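Beta sliding clamp (PDB 6DJ8) forms a ring-shaped head-to-tail homodimer around DNA and probably tethers DNA polymerases and other proteins to it, giving them processivity. Local coordinates at residues I22-I33 with I81-A89. Numbering follows the deposited sequence.
Sequences IMNEIEKAKGII and INASNFYDA
Ile26 divides its two branches between Phe86 and Tyr87. Its CD1 sits over one face of the Phe86 ring, 3.4 Å from CD2, the two side chains roughly perpendicular, while its CG2 lies 3.7 Å from Tyr87 CB. That split follows from the first torsion: CG1 stands beside the backbone N (chi1 -70°) and CG2 anti to it. Ile22 CD1, at the end of a fully extended chain, reaches CZ of Phe86 at 3.9 Å.

The Tyr87 ring reaches the helix of Met23 and Glu27. Met23 O approaches the ring edge near its plane, 3.6 Å from CE1; this carbonyl already accepts the helical bond from Glu27 N. Met23 CG and Glu27 CB both touch CE1 as well, and Glu27 runs alongside the tyrosine, pointing the same way, with CG next to OH. A bend at chi2 (-86°) turns the Glu27 carboxylate aside, and OE1 is hydrogen-bonded to His230. Lys30 runs roughly perpendicular to Tyr87, its CE 4.1 Å from Tyr87 CD2 and oblique to the ring. Lys30 CB meets Ala83 CB at 3.8 Å. Ile33 CD1 adds a second apolar neighbour to that alanine methyl.

No hydrogen bond links the two segments. Asn82, the N-cap of helix 83-92, accepts from Asn85 N through OD1 (2.9 Å), capping the first turn, which carries Ala83. Val90, one turn beyond Phe86, extends the apolar surface to Ile22, Met23 and Ile26. Elsewhere on helix 83-92, Asn85 and Asp88 pack on Arg324 and Ala89 on Tyr297, both of the second subunit.

The helices run nearly antiparallel, at 157°, as the helix pair of the N-terminal DNA-clamp domain; in sliding clamps such helices line the central channel, with the sheets outside.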
# COMPACT_ATOMS: atom_id res chain seq x y z
N ILE A 22 -17.09 11.81 14.76
CA ILE A 22 -17.44 10.43 15.05
C ILE A 22 -16.67 9.49 14.13
O ILE A 22 -16.36 8.35 14.51
CB ILE A 22 -18.95 10.19 15.00
CG1 ILE A 22 -19.27 8.84 15.66
CG2 ILE A 22 -19.46 10.30 13.54
CD1 ILE A 22 -20.72 8.45 15.69
N MET A 23 -16.32 9.94 12.91
CA MET A 23 -15.48 9.11 12.05
C MET A 23 -14.13 8.83 12.72
O MET A 23 -13.67 7.67 12.77
CB MET A 23 -15.26 9.80 10.68
CG MET A 23 -14.47 8.95 9.72
SD MET A 23 -14.23 9.76 8.12
CE MET A 23 -15.89 10.47 7.87
N ASN A 24 -13.49 9.86 13.24
CA ASN A 24 -12.19 9.66 13.89
C ASN A 24 -12.30 8.74 15.10
O ASN A 24 -11.46 7.85 15.29
CB ASN A 24 -11.59 11.01 14.30
CG ASN A 24 -11.15 11.85 13.11
OD1 ASN A 24 -10.90 11.31 12.03
ND2 ASN A 24 -11.07 13.16 13.31
N GLU A 25 -13.33 8.93 15.92
CA GLU A 25 -13.45 8.14 17.14
C GLU A 25 -13.77 6.69 16.82
O GLU A 25 -13.31 5.78 17.52
CB GLU A 25 -14.50 8.72 18.08
CG GLU A 25 -14.24 10.16 18.52
CD GLU A 25 -12.94 10.34 19.33
OE1 GLU A 25 -12.21 9.36 19.61
OE2 GLU A 25 -12.65 11.50 19.69
N ILE A 26 -14.58 6.44 15.78
CA ILE A 26 -14.84 5.06 15.40
C ILE A 26 -13.55 4.41 14.89
O ILE A 26 -13.26 3.24 15.19
CB ILE A 26 -15.94 4.97 14.32
CG1 ILE A 26 -17.31 5.33 14.88
CG2 ILE A 26 -16.00 3.58 13.76
CD1 ILE A 26 -18.29 5.67 13.72
N GLU A 27 -12.79 5.13 14.07
CA GLU A 27 -11.53 4.60 13.57
C GLU A 27 -10.61 4.22 14.72
O GLU A 27 -10.01 3.14 14.71
CB GLU A 27 -10.87 5.64 12.65
CG GLU A 27 -9.66 5.15 11.86
CD GLU A 27 -8.37 5.26 12.66
OE1 GLU A 27 -8.32 6.09 13.60
OE2 GLU A 27 -7.42 4.50 12.36
N LYS A 28 -10.54 5.07 15.75
CA LYS A 28 -9.72 4.77 16.91
C LYS A 28 -10.25 3.55 17.65
O LYS A 28 -9.52 2.60 17.91
CB LYS A 28 -9.67 5.98 17.85
CG LYS A 28 -8.82 7.13 17.30
CD LYS A 28 -9.04 8.39 18.10
CE LYS A 28 -8.26 9.56 17.50
NZ LYS A 28 -8.27 10.76 18.39
N ALA A 29 -11.56 3.55 17.97
CA ALA A 29 -12.13 2.49 18.80
C ALA A 29 -11.98 1.13 18.13
O ALA A 29 -11.69 0.13 18.80
CB ALA A 29 -13.61 2.78 19.09
N LYS A 30 -12.16 1.07 16.82
CA LYS A 30 -12.11 -0.23 16.17
C LYS A 30 -10.69 -0.72 15.98
O LYS A 30 -10.49 -1.84 15.51
CB LYS A 30 -12.87 -0.19 14.83
CG LYS A 30 -12.06 0.28 13.66
CD LYS A 30 -12.98 0.52 12.44
CE LYS A 30 -12.38 -0.06 11.16
NZ LYS A 30 -11.02 0.45 10.88
N GLY A 31 -9.70 0.08 16.38
CA GLY A 31 -8.32 -0.34 16.23
C GLY A 31 -8.01 -1.65 16.94
O GLY A 31 -7.18 -2.42 16.47
N ILE A 32 -8.71 -1.94 18.04
CA ILE A 32 -8.43 -3.17 18.79
C ILE A 32 -9.39 -4.30 18.42
O ILE A 32 -9.32 -5.37 19.02
CB ILE A 32 -8.46 -2.92 20.30
CG1 ILE A 32 -9.80 -2.29 20.71
CG2 ILE A 32 -7.28 -2.02 20.70
CD1 ILE A 32 -10.02 -2.26 22.22
N ILE A 33 -10.25 -4.09 17.43
CA ILE A 33 -11.28 -5.06 17.06
C ILE A 33 -10.80 -5.84 15.84
O ILE A 33 -10.67 -5.28 14.74
CB ILE A 33 -12.62 -4.37 16.78
CG1 ILE A 33 -13.13 -3.64 18.02
CG2 ILE A 33 -13.64 -5.37 16.27
CD1 ILE A 33 -14.54 -3.10 17.86
N ILE A 81 -23.27 -2.40 17.15
CA ILE A 81 -23.22 -2.41 15.69
C ILE A 81 -21.82 -2.79 15.23
O ILE A 81 -20.82 -2.35 15.80
CB ILE A 81 -23.64 -1.05 15.10
CG1 ILE A 81 -23.54 -1.06 13.57
CG2 ILE A 81 -22.80 0.07 15.65
CD1 ILE A 81 -24.14 0.17 12.97
N ASN A 82 -21.77 -3.62 14.19
CA ASN A 82 -20.51 -4.01 13.56
C ASN A 82 -19.65 -2.79 13.26
O ASN A 82 -20.10 -1.85 12.60
CB ASN A 82 -20.81 -4.78 12.27
CG ASN A 82 -19.57 -5.12 11.51
OD1 ASN A 82 -19.21 -4.44 10.53
ND2 ASN A 82 -18.87 -6.16 11.95
N ALA A 83 -18.41 -2.80 13.78
CA ALA A 83 -17.58 -1.60 13.73
C ALA A 83 -17.22 -1.21 12.30
O ALA A 83 -17.19 -0.02 11.96
CB ALA A 83 -16.29 -1.80 14.53
N SER A 84 -16.89 -2.20 11.46
CA SER A 84 -16.47 -1.93 10.09
C SER A 84 -17.61 -1.32 9.27
O SER A 84 -17.40 -0.37 8.51
CB SER A 84 -15.97 -3.24 9.46
OG SER A 84 -15.58 -3.07 8.12
N ASN A 85 -18.83 -1.84 9.42
CA ASN A 85 -19.96 -1.27 8.70
C ASN A 85 -20.27 0.15 9.17
O ASN A 85 -20.53 1.04 8.36
CB ASN A 85 -21.20 -2.15 8.84
CG ASN A 85 -21.06 -3.46 8.11
OD1 ASN A 85 -20.13 -3.65 7.33
ND2 ASN A 85 -22.00 -4.37 8.34
N PHE A 86 -20.23 0.37 10.48
CA PHE A 86 -20.53 1.70 11.01
C PHE A 86 -19.52 2.71 10.52
O PHE A 86 -19.87 3.83 10.14
CB PHE A 86 -20.55 1.65 12.54
CG PHE A 86 -21.15 2.87 13.17
CD1 PHE A 86 -22.17 3.56 12.55
CD2 PHE A 86 -20.67 3.33 14.39
CE1 PHE A 86 -22.72 4.69 13.13
CE2 PHE A 86 -21.22 4.45 14.98
CZ PHE A 86 -22.25 5.13 14.34
N TYR A 87 -18.24 2.34 10.54
CA TYR A 87 -17.20 3.20 10.00
C TYR A 87 -17.45 3.49 8.52
O TYR A 87 -17.31 4.64 8.07
CB TYR A 87 -15.83 2.54 10.18
CG TYR A 87 -14.67 3.39 9.76
CD1 TYR A 87 -14.45 4.63 10.35
CD2 TYR A 87 -13.77 2.97 8.78
CE1 TYR A 87 -13.38 5.43 9.98
CE2 TYR A 87 -12.68 3.78 8.40
CZ TYR A 87 -12.50 5.00 9.02
OH TYR A 87 -11.46 5.82 8.68
N ASP A 88 -17.80 2.47 7.75
CA ASP A 88 -18.07 2.69 6.33
C ASP A 88 -19.22 3.67 6.14
O ASP A 88 -19.14 4.58 5.31
CB ASP A 88 -18.38 1.36 5.66
CG ASP A 88 -17.13 0.53 5.42
OD1 ASP A 88 -16.02 1.08 5.60
OD2 ASP A 88 -17.24 -0.66 5.07
N ALA A 89 -20.28 3.53 6.94
CA ALA A 89 -21.43 4.43 6.85
C ALA A 89 -21.00 5.87 7.03
O ALA A 89 -21.36 6.75 6.25
CB ALA A 89 -22.49 4.03 7.88